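Side-chain contacts in hypothetical protein PH1109 (Pyrococcus horikoshii, PDB 2D59), which is of unknown function but belongs to the CoA-binding domain family, with a Rossmann-like fold in which helices pack around a parallel beta sheet: residues Asn39-Met42 with Lys43-Glu47; Leu83-Pro87 with Lys88-Glu92; Glu95-Lys99 with Lys100-Val104. All blocks are in the same frame, centred on the assembly; numbering follows the deposited sequence.

Contact 1 of 3, residues Asn39-Met42 with Lys43-Glu47; sequences NIVM and KYLLE
Val-41 holds CG1 opposite its backbone N (chi1 178°), and Leu-45, one turn on, swings CG to the side of its own N (chi1 -65°). The two side chains therefore run side by side in the same direction, with Val-41 CG1 3.9 Å from Leu-45 CD1. Met-42 and Leu-46 form the next such pair, but here the chains cross at a slant: the methionine is extended throughout, and its terminal CE reaches Leu-46 CD1 at 4.1 Å. A branched valine suits the first pair because it is short and stiff; the long thioether suits the second because it can extend to Val-52, Pro-54 and Leu-27 on the neighbouring strands. Beneath them runs regular alpha-helical bonding, with Leu-45 N to Val-41 O at 2.9 Å and Leu-46 N to Met-42 O also at 2.9 Å. Tyr-44 stands on another face, where its OH is hydrogen-bonded to His-137 ND1 and its ring stacks with His-48. With these peptide groups satisfied inside the helix, the side chains that reach the strands, Met-42, Leu-45 and Leu-46, carry only hydrocarbon and sulfur, so helix 37-47 probably rests on strands 24-28 and 51-55 mainly through apolar packing.

Contact 2 of 3, residues Leu83-Pro87 with Lys88-Glu92; sequences LFVKP and KLTME
Thr-90 and Pro-87 meet through hydrogen bonds that open helix 87-100. The carbonyl oxygen of Pro-87 accepts twice from the same residue: Thr-90 OG1 donates to Pro-87 O at 2.8 Å, from a position tilted only 16° out of the carbonyl plane, while Thr-90 N reaches that oxygen at 3.2 Å from well above the plane. The threonine can do this because its hydroxyl sits between its own backbone N and carbonyl carbon (chi1 64°), which turns OG1 back over the first turn. The preceding carbonyl is used as well: Leu-89 N bonds to Lys-86 O at 2.8 Å, and Thr-90 N adds a weak bond to it. Proline suits position 87, since a residue in the first turn needs no N-H for helix bonding and its ring already favours the helical phi.

The apolar contacts lie toward the sheet. Leu-83 CD1 touches Thr-90 CB at 3.9 Å, the two side chains crossing nearly at right angles. Val-85 CG2 rests against Thr-90 CG2, also at 3.9 Å, the two side chains passing each other head to tail, and it meets Leu-89 CB at 4.1 Å. Val-28, Val-105 and Phe-107 of the adjoining strands extend this cluster around Leu-83.

Threonine thus serves both kinds of contact, its hydroxyl going to the backbone and its methyl to the hydrocarbon side. Having OG1 satisfied by Pro-87 O lowers the cost of burying a polar side chain here, and the doubled grip probably stiffens the first turn as the chain passes from strand 80-83 into the helix. Val-85 O, by contrast, is buried with no partner in the model, which probably costs some stability.

Contact 3 of 3, residues Glu95-Lys99 with Lys100-Val104; sequences EQAIK and KGAKV
Ala-97 O takes two N-H groups from the chain that leaves the helix. Ala-102 N gives the straighter bond, 3.0 Å to Ala-97 O with an N-H...O angle of 166°, whereas Gly-101 N makes only a weak one to the same oxygen. Gly-101 N also bonds to Ile-98 O at 3.1 Å, approaching from above that carbonyl's plane. One residue earlier the helix is still regular, Lys-100 N meeting Gln-96 O at 2.8 Å. Gly-101 has a positive phi of 81°, where a side chain would be pressed against the carbonyl oxygen of Lys-100; glycine has nothing to press. Beyond this reversal Ala-102 folds back, and its CB lies 4.1 Å from Ala-97 CB. Alanine suits both places because a lone methyl fits the close, buried approach of chain to helix; both also touch Val-81 of strand 80-83. The long chain of Lys-100 bends at chi2 (64°), and its NZ is hydrogen-bonded to Ile-74 O and Asp-76 O. The positive-phi glycine with the bonds Ala-102 N to Ala-97 O and Gly-101 N to Ile-98 O makes a Schellman motif, accompanied by the alanine methyl contact, which closes helix 87-100 before strand 104-107 within the Rossmann-like fold.

All three contacts are local and partly buried, each centred about 11 Å from the centre of the chain. Half the touching residues of contact 1, within helix 37-47, are buried; contacts 2 and 3 have fewer, Leu-83 and Thr-90 in one, Ala-97 and Ala-102 in the other. These two deal with the start and finish of helix 87-100 and join it to strands 80-83 and 104-107. Mid-helix, in contact 1, regular bonding lets apolar side chains dominate; at the two ends, carbonyl oxygens take a second donor, in contact 3 only weakly, with a hydroxyl taking part only in contact 2. Contacts 1 and 2 also touch directly, Val-41 CB packing on Phe-84 CZ at 3.6 Å.

Contact 1 of 3, residues Asn39-Met42 with Lys43-Glu47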
loop_
_atom_site.group_PDB
_atom_site.type_symbol
_atom_site.label_atom_id
_atom_site.label_comp_id
_atom_site.label_asym_id
_atom_site.label_seq_id
_atom_site.Cartn_x
_atom_site.Cartn_y
_atom_site.Cartn_z
ATOM N N ASN A 39 -7.285 3.256 -8.001
ATOM C CA ASN A 39 -8.391 2.389 -8.391
ATOM C C ASN A 39 -7.884 1.237 -9.258
ATOM O O ASN A 39 -8.232 0.075 -9.035
ATOM C CB ASN A 39 -9.457 3.200 -9.143
ATOM C CG ASN A 39 -10.700 2.387 -9.456
ATOM O OD1 ASN A 39 -10.738 1.622 -10.421
ATOM N ND2 ASN A 39 -11.724 2.544 -8.631
ATOM N N ILE A 40 -7.051 1.567 -10.239
ATOM C CA ILE A 40 -6.482 0.567 -11.134
ATOM C C ILE A 40 -5.779 -0.544 -10.347
ATOM O O ILE A 40 -6.023 -1.735 -10.573
ATOM C CB ILE A 40 -5.468 1.222 -12.083
ATOM C CG1 ILE A 40 -6.186 2.245 -12.969
ATOM C CG2 ILE A 40 -4.776 0.156 -12.935
ATOM C CD1 ILE A 40 -5.253 3.102 -13.790
ATOM N N VAL A 41 -4.914 -0.148 -9.419
ATOM C CA VAL A 41 -4.170 -1.113 -8.613
ATOM C C VAL A 41 -5.078 -1.896 -7.664
ATOM O O VAL A 41 -4.951 -3.114 -7.532
ATOM C CB VAL A 41 -3.056 -0.410 -7.803
ATOM C CG1 VAL A 41 -2.325 -1.420 -6.932
ATOM C CG2 VAL A 41 -2.076 0.269 -8.755
ATOM N N MET A 42 -6.008 -1.216 -7.004
ATOM C CA MET A 42 -6.898 -1.931 -6.097
ATOM C C MET A 42 -7.712 -2.978 -6.850
ATOM O O MET A 42 -7.873 -4.108 -6.387
ATOM C CB MET A 42 -7.848 -0.966 -5.389
ATOM C CG MET A 42 -8.737 -1.657 -4.368
ATOM S SD MET A 42 -9.641 -0.471 -3.350
ATOM C CE MET A 42 -10.830 -1.559 -2.550
ATOM N N LYS A 43 -8.229 -2.603 -8.016
ATOM C CA LYS A 43 -9.029 -3.526 -8.808
ATOM C C LYS A 43 -8.210 -4.776 -9.127
ATOM O O LYS A 43 -8.696 -5.899 -9.003
ATOM C CB LYS A 43 -9.481 -2.844 -10.101
ATOM C CG LYS A 43 -10.386 -3.696 -10.976
ATOM C CD LYS A 43 -10.826 -2.926 -12.212
ATOM C CE LYS A 43 -11.679 -3.780 -13.133
ATOM N NZ LYS A 43 -12.085 -3.025 -14.350
ATOM N N TYR A 44 -6.960 -4.564 -9.524
ATOM C CA TYR A 44 -6.058 -5.660 -9.864
ATOM C C TYR A 44 -5.808 -6.557 -8.653
ATOM O O TYR A 44 -5.846 -7.787 -8.760
ATOM C CB TYR A 44 -4.734 -5.090 -10.390
ATOM C CG TYR A 44 -3.694 -6.134 -10.730
ATOM C CD1 TYR A 44 -2.865 -6.667 -9.745
ATOM C CD2 TYR A 44 -3.554 -6.602 -12.037
ATOM C CE1 TYR A 44 -1.918 -7.646 -10.052
ATOM C CE2 TYR A 44 -2.614 -7.578 -12.354
ATOM C CZ TYR A 44 -1.802 -8.096 -11.359
ATOM O OH TYR A 44 -0.884 -9.076 -11.669
ATOM N N LEU A 45 -5.556 -5.943 -7.500
ATOM C CA LEU A 45 -5.299 -6.709 -6.283
ATOM C C LEU A 45 -6.509 -7.551 -5.885
ATOM O O LEU A 45 -6.366 -8.708 -5.498
ATOM C CB LEU A 45 -4.907 -5.773 -5.135
ATOM C CG LEU A 45 -3.580 -5.028 -5.317
ATOM C CD1 LEU A 45 -3.388 -4.032 -4.188
ATOM C CD2 LEU A 45 -2.430 -6.030 -5.352
ATOM N N LEU A 46 -7.705 -6.976 -5.983
ATOM C CA LEU A 46 -8.904 -7.720 -5.636
ATOM C C LEU A 46 -9.052 -8.913 -6.571
ATOM O O LEU A 46 -9.419 -10.006 -6.143
ATOM C CB LEU A 46 -10.141 -6.820 -5.744
ATOM C CG LEU A 46 -10.291 -5.749 -4.664
ATOM C CD1 LEU A 46 -11.467 -4.840 -4.997
ATOM C CD2 LEU A 46 -10.499 -6.411 -3.311
ATOM N N GLU A 47 -8.757 -8.694 -7.848
ATOM C CA GLU A 47 -8.866 -9.750 -8.843
ATOM C C GLU A 47 -7.797 -10.822 -8.660
ATOM O O GLU A 47 -7.903 -11.908 -9.225
ATOM C CB GLU A 47 -8.787 -9.155 -10.253
ATOM C CG GLU A 47 -9.998 -8.299 -10.610
ATOM C CD GLU A 47 -9.815 -7.505 -11.888
ATOM O OE1 GLU A 47 -10.774 -6.818 -12.301
ATOM O OE2 GLU A 47 -8.716 -7.559 -12.477
#

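Contact 2 of 3, residues Leu83-Pro87 with Lys88-Glu92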
loop_
_atom_site.group_PDB
_atom_site.type_symbol
_atom_site.label_atom_id
_atom_site.label_comp_id
_atom_site.label_asym_id
_atom_site.label_seq_id
_atom_site.Cartn_x
_atom_site.Cartn_y
_atom_site.Cartn_z
ATOM N N LEU A 83 0.489 3.122 -0.065
ATOM C CA LEU A 83 0.229 4.559 -0.172
ATOM C C LEU A 83 0.120 5.185 -1.559
ATOM O O LEU A 83 1.021 5.064 -2.386
ATOM C CB LEU A 83 1.299 5.328 0.606
ATOM C CG LEU A 83 1.516 4.984 2.081
ATOM C CD1 LEU A 83 2.823 5.608 2.543
ATOM C CD2 LEU A 83 0.344 5.477 2.920
ATOM N N PHE A 84 -0.978 5.899 -1.787
ATOM C CA PHE A 84 -1.206 6.586 -3.051
ATOM C C PHE A 84 -1.315 8.099 -2.849
ATOM O O PHE A 84 -1.601 8.837 -3.792
ATOM C CB PHE A 84 -2.478 6.055 -3.719
ATOM C CG PHE A 84 -2.301 4.714 -4.374
ATOM C CD1 PHE A 84 -1.836 4.623 -5.683
ATOM C CD2 PHE A 84 -2.578 3.542 -3.676
ATOM C CE1 PHE A 84 -1.648 3.379 -6.290
ATOM C CE2 PHE A 84 -2.391 2.295 -4.271
ATOM C CZ PHE A 84 -1.928 2.215 -5.580
ATOM N N VAL A 85 -1.068 8.558 -1.625
ATOM C CA VAL A 85 -1.158 9.985 -1.313
ATOM C C VAL A 85 0.155 10.758 -1.456
ATOM O O VAL A 85 1.237 10.172 -1.516
ATOM C CB VAL A 85 -1.708 10.205 0.116
ATOM C CG1 VAL A 85 -3.109 9.620 0.225
ATOM C CG2 VAL A 85 -0.781 9.571 1.147
ATOM N N LYS A 86 0.040 12.083 -1.506
ATOM C CA LYS A 86 1.192 12.967 -1.655
ATOM C C LYS A 86 2.191 12.765 -0.523
ATOM O O LYS A 86 1.811 12.454 0.602
ATOM C CB LYS A 86 0.732 14.430 -1.679
ATOM C CG LYS A 86 -0.595 14.648 -2.388
ATOM C CD LYS A 86 -0.599 14.045 -3.785
ATOM C CE LYS A 86 -2.018 13.957 -4.330
ATOM N NZ LYS A 86 -2.897 13.146 -3.432
ATOM N N PRO A 87 3.488 12.948 -0.812
ATOM C CA PRO A 87 4.549 12.784 0.185
ATOM C C PRO A 87 4.261 13.454 1.527
ATOM O O PRO A 87 4.463 12.857 2.582
ATOM C CB PRO A 87 5.764 13.388 -0.513
ATOM C CG PRO A 87 5.525 13.027 -1.942
ATOM C CD PRO A 87 4.053 13.353 -2.112
ATOM N N LYS A 88 3.785 14.693 1.477
ATOM C CA LYS A 88 3.493 15.457 2.684
ATOM C C LYS A 88 2.402 14.830 3.550
ATOM O O LYS A 88 2.287 15.146 4.735
ATOM C CB LYS A 88 3.086 16.884 2.307
ATOM C CG LYS A 88 3.057 17.861 3.472
ATOM C CD LYS A 88 4.456 18.105 4.022
ATOM C CE LYS A 88 4.437 19.108 5.164
ATOM N NZ LYS A 88 5.807 19.393 5.676
ATOM N N LEU A 89 1.608 13.938 2.963
ATOM C CA LEU A 89 0.520 13.297 3.696
ATOM C C LEU A 89 0.825 11.876 4.161
ATOM O O LEU A 89 0.052 11.292 4.920
ATOM C CB LEU A 89 -0.743 13.283 2.834
ATOM C CG LEU A 89 -1.242 14.642 2.339
ATOM C CD1 LEU A 89 -2.429 14.444 1.409
ATOM C CD2 LEU A 89 -1.622 15.512 3.528
ATOM N N THR A 90 1.945 11.317 3.716
ATOM C CA THR A 90 2.296 9.957 4.100
ATOM C C THR A 90 2.684 9.809 5.567
ATOM O O THR A 90 2.501 8.743 6.152
ATOM C CB THR A 90 3.443 9.407 3.232
ATOM O OG1 THR A 90 4.632 10.176 3.454
ATOM C CG2 THR A 90 3.062 9.471 1.758
ATOM N N MET A 91 3.219 10.871 6.163
ATOM C CA MET A 91 3.622 10.809 7.564
ATOM C C MET A 91 2.459 10.390 8.457
ATOM O O MET A 91 2.590 9.482 9.274
ATOM C CB MET A 91 4.162 12.165 8.025
ATOM C CG MET A 91 4.577 12.196 9.490
ATOM S SD MET A 91 5.826 10.958 9.907
ATOM C CE MET A 91 7.333 11.900 9.650
ATOM N N GLU A 92 1.319 11.049 8.293
ATOM C CA GLU A 92 0.146 10.732 9.098
ATOM C C GLU A 92 -0.227 9.255 8.967
ATOM O O GLU A 92 -0.507 8.590 9.961
ATOM C CB GLU A 92 -1.036 11.614 8.678
ATOM C CG GLU A 92 -1.550 11.351 7.275
ATOM C CD GLU A 92 -2.562 12.381 6.815
ATOM O OE1 GLU A 92 -3.576 12.583 7.521
ATOM O OE2 GLU A 92 -2.345 12.987 5.745
#

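Contact 3 of 3, residues Glu95-Lys99 with Lys100-Val104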
loop_
_atom_site.group_PDB
_atom_site.type_symbol
_atom_site.label_atom_id
_atom_site.label_comp_id
_atom_site.label_asym_id
_atom_site.label_seq_id
_atom_site.Cartn_x
_atom_site.Cartn_y
_atom_site.Cartn_z
ATOM N N GLU A 95 2.349 6.850 10.649
ATOM C CA GLU A 95 2.136 6.809 12.087
ATOM C C GLU A 95 0.984 5.857 12.387
ATOM O O GLU A 95 1.015 5.117 13.372
ATOM C CB GLU A 95 1.825 8.216 12.608
ATOM C CG GLU A 95 3.000 9.177 12.477
ATOM C CD GLU A 95 2.658 10.599 12.879
ATOM O OE1 GLU A 95 3.579 11.442 12.910
ATOM O OE2 GLU A 95 1.474 10.877 13.160
ATOM N N GLN A 96 -0.028 5.875 11.524
ATOM C CA GLN A 96 -1.181 4.996 11.672
ATOM C C GLN A 96 -0.748 3.553 11.449
ATOM O O GLN A 96 -1.100 2.662 12.219
ATOM C CB GLN A 96 -2.265 5.362 10.656
ATOM C CG GLN A 96 -3.102 6.571 11.028
ATOM C CD GLN A 96 -4.075 6.949 9.933
ATOM O OE1 GLN A 96 -4.581 6.087 9.212
ATOM N NE2 GLN A 96 -4.353 8.241 9.806
ATOM N N ALA A 97 0.016 3.329 10.383
ATOM C CA ALA A 97 0.508 1.994 10.060
ATOM C C ALA A 97 1.311 1.446 11.235
ATOM O O ALA A 97 1.241 0.262 11.547
ATOM C CB ALA A 97 1.380 2.048 8.807
ATOM N N ILE A 98 2.075 2.324 11.880
ATOM C CA ILE A 98 2.891 1.938 13.024
ATOM C C ILE A 98 1.992 1.467 14.148
ATOM O O ILE A 98 2.219 0.413 14.735
ATOM C CB ILE A 98 3.733 3.117 13.554
ATOM C CG1 ILE A 98 4.663 3.617 12.455
ATOM C CG2 ILE A 98 4.568 2.676 14.746
ATOM C CD1 ILE A 98 5.565 2.540 11.909
ATOM N N LYS A 99 0.981 2.269 14.462
ATOM C CA LYS A 99 0.043 1.934 15.530
ATOM C C LYS A 99 -0.738 0.668 15.204
ATOM O O LYS A 99 -1.030 -0.134 16.086
ATOM C CB LYS A 99 -0.937 3.090 15.763
ATOM C CG LYS A 99 -0.323 4.334 16.396
ATOM C CD LYS A 99 0.418 3.994 17.683
ATOM C CE LYS A 99 0.565 5.207 18.587
ATOM N NZ LYS A 99 -0.753 5.631 19.137
ATOM N N LYS A 100 -1.072 0.497 13.928
ATOM C CA LYS A 100 -1.826 -0.666 13.469
ATOM C C LYS A 100 -0.983 -1.935 13.522
ATOM O O LYS A 100 -1.515 -3.044 13.509
ATOM C CB LYS A 100 -2.320 -0.427 12.037
ATOM C CG LYS A 100 -3.171 -1.546 11.456
ATOM C CD LYS A 100 -4.472 -1.720 12.224
ATOM C CE LYS A 100 -5.326 -2.820 11.608
ATOM N NZ LYS A 100 -6.603 -3.016 12.344
ATOM N N GLY A 101 0.335 -1.767 13.581
ATOM C CA GLY A 101 1.223 -2.913 13.636
ATOM C C GLY A 101 1.489 -3.530 12.276
ATOM O O GLY A 101 1.750 -4.730 12.166
ATOM N N ALA A 102 1.423 -2.710 11.232
ATOM C CA ALA A 102 1.665 -3.184 9.873
ATOM C C ALA A 102 3.079 -3.744 9.774
ATOM O O ALA A 102 3.926 -3.456 10.618
ATOM C CB ALA A 102 1.478 -2.043 8.882
ATOM N N LYS A 103 3.328 -4.542 8.743
ATOM C CA LYS A 103 4.638 -5.150 8.536
ATOM C C LYS A 103 5.403 -4.465 7.413
ATOM O O LYS A 103 6.635 -4.481 7.388
ATOM C CB LYS A 103 4.482 -6.630 8.182
ATOM C CG LYS A 103 3.815 -7.481 9.249
ATOM C CD LYS A 103 4.706 -7.641 10.467
ATOM C CE LYS A 103 4.084 -8.597 11.472
ATOM N NZ LYS A 103 4.940 -8.775 12.676
ATOM N N VAL A 104 4.665 -3.862 6.486
ATOM C CA VAL A 104 5.273 -3.202 5.336
ATOM C C VAL A 104 4.595 -1.885 4.975
ATOM O O VAL A 104 3.374 -1.761 5.055
ATOM C CB VAL A 104 5.198 -4.120 4.086
ATOM C CG1 VAL A 104 5.782 -3.414 2.869
ATOM C CG2 VAL A 104 5.933 -5.424 4.350
#